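Local atomic coordinates of omega-class glutathione S-transferase (Bombyx mori, PDB entry 3WD6), a protein that binds glutathione and probably catalyses glutathione-dependent transfer and dehydroascorbate-reducing reactions. Residues P79-A84 / E97-V102; D156-Q161 / V168-S173; W185-R190 / S219-Y224. All coordinates share one frame; numbering follows the deposited sequence.

Contact 1 (P79-A84 / E97-V102); sequences PAIEIA and EYLDEV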
# COMPACT_ATOMS: atom_id res chain seq x y z
N PRO A 79 -1.25 6.27 -6.53
CA PRO A 79 -2.25 7.29 -6.16
C PRO A 79 -1.89 8.70 -6.64
O PRO A 79 -0.74 9.03 -7.01
CB PRO A 79 -2.15 7.30 -4.63
CG PRO A 79 -0.64 7.07 -4.38
CD PRO A 79 -0.26 6.03 -5.45
N ALA A 80 -2.91 9.55 -6.61
CA ALA A 80 -2.72 10.99 -6.62
C ALA A 80 -3.72 11.60 -5.64
O ALA A 80 -4.88 11.13 -5.55
CB ALA A 80 -2.92 11.56 -8.01
N ILE A 81 -3.30 12.64 -4.90
CA ILE A 81 -4.25 13.40 -4.10
C ILE A 81 -4.52 14.78 -4.74
O ILE A 81 -3.65 15.37 -5.39
CB ILE A 81 -3.79 13.57 -2.61
CG1 ILE A 81 -2.57 14.48 -2.51
CG2 ILE A 81 -3.52 12.21 -1.99
CD1 ILE A 81 -2.06 14.66 -1.07
N GLU A 82 -5.74 15.27 -4.56
CA GLU A 82 -6.13 16.59 -5.05
C GLU A 82 -6.49 17.41 -3.82
O GLU A 82 -7.48 17.12 -3.14
CB GLU A 82 -7.33 16.48 -6.01
CG GLU A 82 -7.73 17.80 -6.69
CD GLU A 82 -8.56 17.57 -7.98
OE1 GLU A 82 -8.69 18.51 -8.81
OE2 GLU A 82 -9.07 16.45 -8.18
N ILE A 83 -5.68 18.43 -3.52
CA ILE A 83 -5.83 19.12 -2.24
C ILE A 83 -6.67 20.40 -2.39
O ILE A 83 -7.10 21.01 -1.39
CB ILE A 83 -4.47 19.43 -1.60
CG1 ILE A 83 -3.58 20.23 -2.57
CG2 ILE A 83 -3.76 18.13 -1.21
CD1 ILE A 83 -2.24 20.60 -2.00
N ALA A 84 -6.90 20.76 -3.66
CA ALA A 84 -7.68 21.93 -4.05
C ALA A 84 -7.95 21.77 -5.54
O ALA A 84 -7.32 20.93 -6.20
CB ALA A 84 -6.88 23.20 -3.79
N GLU A 97 4.25 12.10 2.62
CA GLU A 97 5.13 13.08 3.28
C GLU A 97 4.47 14.47 3.35
O GLU A 97 4.56 15.17 4.36
CB GLU A 97 6.53 13.10 2.65
CG GLU A 97 7.32 11.76 2.84
CD GLU A 97 8.53 11.55 1.88
OE1 GLU A 97 8.94 12.50 1.15
OE2 GLU A 97 9.10 10.42 1.87
N TYR A 98 3.77 14.85 2.28
CA TYR A 98 2.95 16.06 2.28
C TYR A 98 1.86 16.09 3.38
O TYR A 98 1.70 17.10 4.09
CB TYR A 98 2.30 16.28 0.92
CG TYR A 98 1.43 17.52 0.88
CD1 TYR A 98 0.09 17.46 1.22
CD2 TYR A 98 1.96 18.76 0.52
CE1 TYR A 98 -0.71 18.58 1.19
CE2 TYR A 98 1.17 19.90 0.49
CZ TYR A 98 -0.18 19.80 0.84
OH TYR A 98 -0.99 20.92 0.81
N LEU A 99 1.10 14.99 3.51
CA LEU A 99 0.05 14.93 4.52
C LEU A 99 0.65 15.02 5.92
O LEU A 99 0.08 15.67 6.81
CB LEU A 99 -0.80 13.66 4.36
CG LEU A 99 -1.59 13.58 3.04
CD1 LEU A 99 -2.04 12.13 2.71
CD2 LEU A 99 -2.77 14.56 3.04
N ASP A 100 1.80 14.39 6.12
CA ASP A 100 2.43 14.41 7.45
C ASP A 100 2.92 15.82 7.82
O ASP A 100 2.89 16.20 8.99
CB ASP A 100 3.57 13.38 7.55
CG ASP A 100 3.73 12.82 8.97
OD1 ASP A 100 2.70 12.39 9.58
OD2 ASP A 100 4.89 12.80 9.49
N GLU A 101 3.35 16.60 6.82
CA GLU A 101 3.83 17.97 7.07
C GLU A 101 2.67 18.93 7.35
O GLU A 101 2.76 19.82 8.20
CB GLU A 101 4.66 18.49 5.89
CG GLU A 101 6.09 17.96 5.87
CD GLU A 101 6.76 18.08 4.50
OE1 GLU A 101 6.27 18.86 3.66
OE2 GLU A 101 7.78 17.40 4.28
N VAL A 102 1.58 18.73 6.64
CA VAL A 102 0.48 19.68 6.67
C VAL A 102 -0.57 19.34 7.73
O VAL A 102 -1.24 20.23 8.25
CB VAL A 102 -0.14 19.84 5.27
CG1 VAL A 102 -1.55 20.39 5.36
CG2 VAL A 102 0.75 20.74 4.43
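The carbonyl oxygen of Tyr98, the residue whose ring reaches over to Ile81 and Ile83, is held by two amides of the next helical turn: Val102 N at 3.0 Å from Tyr98 O, and Glu101 N in a weaker bond. No hydrogen bond crosses between 79-84 and 97-102, and the contact illustrates how a helix can be laid on a sheet by two isoleucines, a leucine and a tyrosine ring. Tyr98 carries its ring away from the helix with CG trans to the backbone N (chi1 179°), to meet Ile81 of the strand and Ile83 at the corner just beyond it. Ile83 CD1 lies 3.6 Å from Tyr98 CZ, while Ile83 CG2 rests 3.9 Å from Tyr98 CE1. Both isoleucine methyls named CD1 come at the ring obliquely. On one ring face, near the rim, sits Val102 CG2 from the same helix. The setting is the thioredoxin-like N-terminal domain of glutathione transferases, where the strand entered through cis-proline Pro79, a residue that touches glutathione, is followed by an antiparallel strand and then by helix 92-102. Ile81 faces that helix and Glu82 the other side of the sheet, where it forms a salt bridge with Lys72. Deeper in, Ile81 CD1 divides its contacts between Tyr98 CD1 and Leu99 CD2, each 4.2 Å away; Ile81 and Leu99 point opposite ways and overlap along their flanks. With an alanine in place of Tyr98, Ile83 CD1 would probably lose its aromatic partner and a gap would be likely to open beside Ile81. Helix 39-51 adds to the packing, with Thr44 against Ile81 and Leu48 against Leu99, and Leu30 touches both Ile83 and Leu99.

Contact 2 (D156-Q161 / V168-S173); sequences DFIQEQ and VFLDGS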
# COMPACT_ATOMS: atom_id res chain seq x y z
N ASP A 156 14.51 -10.47 6.70
CA ASP A 156 15.48 -10.53 7.78
C ASP A 156 15.78 -9.14 8.31
O ASP A 156 15.78 -8.90 9.52
CB ASP A 156 16.79 -11.19 7.32
CG ASP A 156 16.64 -12.67 7.01
OD1 ASP A 156 15.66 -13.30 7.49
OD2 ASP A 156 17.51 -13.22 6.28
N PHE A 157 16.06 -8.22 7.38
CA PHE A 157 16.48 -6.87 7.75
C PHE A 157 15.36 -6.19 8.52
O PHE A 157 15.61 -5.60 9.58
CB PHE A 157 16.82 -6.06 6.50
CG PHE A 157 17.26 -4.65 6.78
CD1 PHE A 157 18.60 -4.37 7.03
CD2 PHE A 157 16.35 -3.60 6.78
CE1 PHE A 157 19.03 -3.08 7.29
CE2 PHE A 157 16.77 -2.29 7.03
CZ PHE A 157 18.13 -2.03 7.28
N ILE A 158 14.14 -6.29 8.01
CA ILE A 158 13.01 -5.63 8.64
C ILE A 158 12.72 -6.20 10.03
O ILE A 158 12.63 -5.44 11.02
CB ILE A 158 11.78 -5.68 7.74
CG1 ILE A 158 12.08 -4.92 6.44
CG2 ILE A 158 10.58 -5.08 8.45
CD1 ILE A 158 10.97 -4.96 5.41
N GLN A 159 12.61 -7.52 10.13
CA GLN A 159 12.46 -8.17 11.42
C GLN A 159 13.53 -7.73 12.41
O GLN A 159 13.22 -7.43 13.56
CB GLN A 159 12.49 -9.69 11.28
CG GLN A 159 12.08 -10.44 12.54
CD GLN A 159 11.81 -11.90 12.23
OE1 GLN A 159 10.71 -12.44 12.51
NE2 GLN A 159 12.80 -12.55 11.65
N GLU A 160 14.78 -7.67 11.96
CA GLU A 160 15.87 -7.25 12.85
C GLU A 160 15.68 -5.80 13.36
O GLU A 160 15.92 -5.51 14.54
CB GLU A 160 17.25 -7.46 12.18
CG GLU A 160 18.46 -7.42 13.15
CD GLU A 160 18.46 -8.56 14.21
OE1 GLU A 160 17.82 -9.62 13.98
OE2 GLU A 160 19.12 -8.39 15.27
N GLN A 161 15.25 -4.90 12.48
CA GLN A 161 14.96 -3.54 12.90
C GLN A 161 13.91 -3.54 14.02
O GLN A 161 14.08 -2.85 15.06
CB GLN A 161 14.49 -2.70 11.72
CG GLN A 161 15.53 -2.55 10.62
CD GLN A 161 16.91 -2.25 11.18
OE1 GLN A 161 17.09 -1.29 11.93
NE2 GLN A 161 17.88 -3.09 10.84
N VAL A 168 6.23 -2.73 19.70
CA VAL A 168 5.20 -3.51 19.02
C VAL A 168 5.33 -3.28 17.52
O VAL A 168 5.26 -4.24 16.72
CB VAL A 168 3.79 -3.11 19.50
CG1 VAL A 168 2.69 -3.85 18.70
CG2 VAL A 168 3.65 -3.37 21.01
N PHE A 169 5.53 -2.02 17.15
CA PHE A 169 5.61 -1.62 15.75
C PHE A 169 6.93 -0.94 15.47
O PHE A 169 7.62 -0.47 16.38
CB PHE A 169 4.46 -0.67 15.41
CG PHE A 169 3.09 -1.27 15.59
CD1 PHE A 169 2.66 -2.30 14.77
CD2 PHE A 169 2.22 -0.79 16.58
CE1 PHE A 169 1.39 -2.87 14.93
CE2 PHE A 169 0.94 -1.35 16.75
CZ PHE A 169 0.53 -2.40 15.92
N LEU A 170 7.30 -0.87 14.19
CA LEU A 170 8.53 -0.21 13.82
C LEU A 170 8.59 1.21 14.40
O LEU A 170 9.63 1.65 14.90
CB LEU A 170 8.67 -0.18 12.31
CG LEU A 170 8.95 -1.54 11.67
CD1 LEU A 170 8.75 -1.49 10.12
CD2 LEU A 170 10.34 -2.08 12.05
N ASP A 171 7.47 1.92 14.37
CA ASP A 171 7.50 3.31 14.82
C ASP A 171 7.12 3.53 16.29
O ASP A 171 7.12 4.68 16.75
CB ASP A 171 6.67 4.20 13.88
CG ASP A 171 7.41 4.51 12.58
OD1 ASP A 171 8.55 5.02 12.67
OD2 ASP A 171 6.89 4.20 11.48
N GLY A 172 6.87 2.45 17.03
CA GLY A 172 6.62 2.56 18.46
C GLY A 172 5.49 1.65 18.92
O GLY A 172 5.43 0.49 18.49
N SER A 173 4.59 2.16 19.76
CA SER A 173 3.42 1.35 20.15
C SER A 173 2.27 1.53 19.17
O SER A 173 1.42 0.65 19.07
CB SER A 173 2.98 1.57 21.61
OG SER A 173 3.18 0.39 22.41
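Leu170 reaches from the tight turn ahead of helix 177-189 to Ile158 and Gln161 on helix 145-165, within the all-helical C-terminal domain of the glutathione transferase fold. The contact is a worked example of a loop packed on a helix through one leucine side chain. Its apolar part is small. Leu170 CD2 lies 4.2 Å from Gln161 CB and equally far from the carbonyl oxygen Ile158 O, and thus meets the helix at its backbone as well as its side chains; the second branch, Leu170 CD1, stands 4.4 Å from Ile158 CG2. Leu170 CG sits opposite the carbonyl carbon and next to the backbone N (chi1 -70°), which carries the forked end toward the helix. Ile122 of helix 113-125, Ile182 of helix 177-189 and Tyr211 of helix 206-216 also touch this leucine, making it a meeting point of several helices.

No hydrogen bond joins 156-161 to 168-173; those of the loop are internal or run to neighbouring parts of the chain. Residues 169-172 form a type I turn tied in both directions, by Phe169 N to Gly172 O at 2.8 Å and Gly172 N to Phe169 O at 3.1 Å. The backbone angles of Gly172 would press a CB against the carbonyl oxygen of Asp171. Asp179, early in the following helix, uses its two carboxylate oxygens to take the amides of Leu170 and Asp171, so the loop is fixed onto the helix it introduces, while Arg165, further along helix 145-165, bonds to Leu170 O.

An amide-aromatic contact lies inside the helical segment. Gln161 turns its chain back past CB (chi2 -45°), placing its NE2 3.7 Å above the Phe157 ring plane, near the rim.

Contact 3 (W185-R190 / S219-Y224); sequences WFERLR and SAVSQY. With EDO (1,2-ethanediol), chain H.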
# COMPACT_ATOMS: atom_id res chain seq x y z
N TRP A 185 2.45 -4.67 1.29
CA TRP A 185 3.07 -5.90 0.79
C TRP A 185 2.91 -7.02 1.78
O TRP A 185 2.67 -8.16 1.38
CB TRP A 185 4.49 -5.66 0.30
CG TRP A 185 4.40 -4.86 -0.94
CD1 TRP A 185 4.21 -5.33 -2.22
CD2 TRP A 185 4.34 -3.42 -1.03
NE1 TRP A 185 4.10 -4.28 -3.09
CE2 TRP A 185 4.18 -3.10 -2.40
CE3 TRP A 185 4.44 -2.38 -0.10
CZ2 TRP A 185 4.10 -1.78 -2.86
CZ3 TRP A 185 4.38 -1.07 -0.55
CH2 TRP A 185 4.21 -0.78 -1.92
N PHE A 186 2.99 -6.70 3.07
CA PHE A 186 2.64 -7.70 4.07
C PHE A 186 1.18 -8.16 3.96
O PHE A 186 0.88 -9.36 4.17
CB PHE A 186 2.97 -7.20 5.48
CG PHE A 186 4.44 -7.10 5.74
CD1 PHE A 186 5.32 -8.08 5.24
CD2 PHE A 186 4.96 -6.04 6.46
CE1 PHE A 186 6.70 -7.99 5.46
CE2 PHE A 186 6.34 -5.94 6.71
CZ PHE A 186 7.21 -6.92 6.21
N GLU A 187 0.26 -7.24 3.63
CA GLU A 187 -1.14 -7.61 3.49
C GLU A 187 -1.24 -8.66 2.39
O GLU A 187 -1.99 -9.63 2.50
CB GLU A 187 -2.03 -6.39 3.16
CG GLU A 187 -3.53 -6.75 3.12
CD GLU A 187 -4.48 -5.55 3.09
OE1 GLU A 187 -5.54 -5.63 2.41
OE2 GLU A 187 -4.21 -4.52 3.76
N ARG A 188 -0.45 -8.45 1.33
CA ARG A 188 -0.47 -9.33 0.16
C ARG A 188 0.27 -10.64 0.41
O ARG A 188 -0.14 -11.70 -0.09
CB ARG A 188 0.08 -8.59 -1.08
CG ARG A 188 -0.97 -7.72 -1.80
CD ARG A 188 -0.45 -6.34 -2.19
NE ARG A 188 -1.50 -5.49 -2.75
CZ ARG A 188 -2.22 -4.62 -2.04
NH1 ARG A 188 -2.00 -4.47 -0.75
NH2 ARG A 188 -3.16 -3.89 -2.63
N LEU A 189 1.33 -10.59 1.20
CA LEU A 189 2.12 -11.79 1.51
C LEU A 189 1.17 -12.88 2.04
O LEU A 189 1.34 -14.07 1.73
CB LEU A 189 3.23 -11.46 2.53
CG LEU A 189 4.25 -12.51 3.03
CD1 LEU A 189 5.45 -11.84 3.70
CD2 LEU A 189 3.63 -13.54 3.97
N ARG A 190 0.18 -12.46 2.81
CA ARG A 190 -0.82 -13.36 3.38
C ARG A 190 -1.52 -14.23 2.32
O ARG A 190 -1.81 -15.41 2.56
CB ARG A 190 -1.84 -12.56 4.22
CG ARG A 190 -1.34 -12.21 5.62
CD ARG A 190 -2.03 -10.96 6.21
NE ARG A 190 -3.46 -11.11 6.52
CZ ARG A 190 -4.45 -10.61 5.77
NH1 ARG A 190 -4.18 -9.94 4.65
NH2 ARG A 190 -5.72 -10.77 6.14
N SER A 219 -6.63 0.10 13.36
CA SER A 219 -7.87 0.51 12.66
C SER A 219 -7.64 1.14 11.28
O SER A 219 -8.55 1.13 10.45
CB SER A 219 -8.74 1.43 13.51
OG SER A 219 -8.03 2.57 13.93
N ALA A 220 -6.44 1.69 11.05
CA ALA A 220 -6.14 2.24 9.72
C ALA A 220 -6.04 1.10 8.72
O ALA A 220 -6.43 1.25 7.55
CB ALA A 220 -4.84 3.05 9.72
N VAL A 221 -5.49 -0.03 9.18
CA VAL A 221 -5.39 -1.22 8.36
C VAL A 221 -6.74 -1.93 8.22
O VAL A 221 -7.18 -2.21 7.10
CB VAL A 221 -4.34 -2.21 8.92
CG1 VAL A 221 -4.38 -3.50 8.14
CG2 VAL A 221 -2.93 -1.58 8.87
N SER A 222 -7.40 -2.19 9.34
CA SER A 222 -8.54 -3.11 9.32
C SER A 222 -9.72 -2.61 8.50
O SER A 222 -10.42 -3.39 7.86
CB SER A 222 -8.99 -3.46 10.74
OG SER A 222 -9.42 -2.31 11.45
N GLN A 223 -9.94 -1.31 8.48
CA GLN A 223 -11.12 -0.79 7.82
C GLN A 223 -10.96 -0.85 6.30
O GLN A 223 -11.94 -0.73 5.57
CB GLN A 223 -11.36 0.66 8.26
CG GLN A 223 -10.25 1.56 7.81
CD GLN A 223 -10.44 3.00 8.25
OE1 GLN A 223 -11.05 3.80 7.53
NE2 GLN A 223 -9.90 3.35 9.44
N TYR A 224 -9.72 -1.03 5.83
CA TYR A 224 -9.44 -1.08 4.40
C TYR A 224 -9.03 -2.49 3.92
O TYR A 224 -8.75 -2.69 2.74
CB TYR A 224 -8.33 -0.06 4.03
CG TYR A 224 -8.15 0.21 2.54
CD1 TYR A 224 -9.20 0.74 1.78
CD2 TYR A 224 -6.93 -0.02 1.89
CE1 TYR A 224 -9.05 1.02 0.40
CE2 TYR A 224 -6.76 0.27 0.50
CZ TYR A 224 -7.84 0.78 -0.23
OH TYR A 224 -7.72 1.06 -1.58
C1 EDO H . -10.57 8.29 8.34
O1 EDO H . -9.66 9.26 7.78
C2 EDO H . -11.47 7.69 7.25
O2 EDO H . -11.79 6.31 7.53
O HOH W 1 -6.31 -3.12 1.27
O HOH W 2 -5.74 -2.48 4.64
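An almost fully stretched chain, with chi1 at -175° and chi2 at 168°, lets Glu187 carry its carboxylate from helix 177-189 toward Val221 and Tyr224. It stops short of direct bonding: Glu187 OE1 is 4.4 Å from Tyr224 O, and Val221 CG1 makes only a loose apolar approach to OE2. Two waters fill the polar part of the divide. One lies 2.9 Å from Glu187 OE1 and 2.9 Å from Tyr224 O; the other bridges Glu187 OE2, at 2.7 Å, to Val221 O, at 2.9 Å. Direct grips on the carboxylate come from Gln42 and Trp183 at OE2 and from the amide of Ile226 at OE1. The hydroxyl of Tyr224 bonds to Asn34, and its ring makes a cation-pi contact with Arg36, which also reaches Tyr224 O. On the far flank Gln223 bonds through NE2 to Ser219 O at 2.8 Å, while its OE1 takes a bond from a 1,2-ethanediol probably left by the crystallisation liquor. The principle at work is that carboxylate oxygens and carbonyl oxygens both accept hydrogen bonds and cannot pair directly, so water mediates between the two segments, and the buried negative charge of Glu187 is probably steadied by its N-H donors.

Read from the N terminus, the three contacts come in series: each closes before the next opens, and none nests in or crosses another. Contact 1 closes the stretch from strand 80-82 through strand 87-90 to helix 92-102, inside the thioredoxin-like domain. Contact 2 closes a short connection, with six residues between its segments, where helix 145-165 ends and the chain heads for helix 177-189. That helix then begins the longer excursion closed by contact 3, which spans helix 206-216 and returns at 219-224. Contact 3 lies nearest the centre of the molecule, and there Gln42 and Arg36 link the helical domain to the glutathione-binding one.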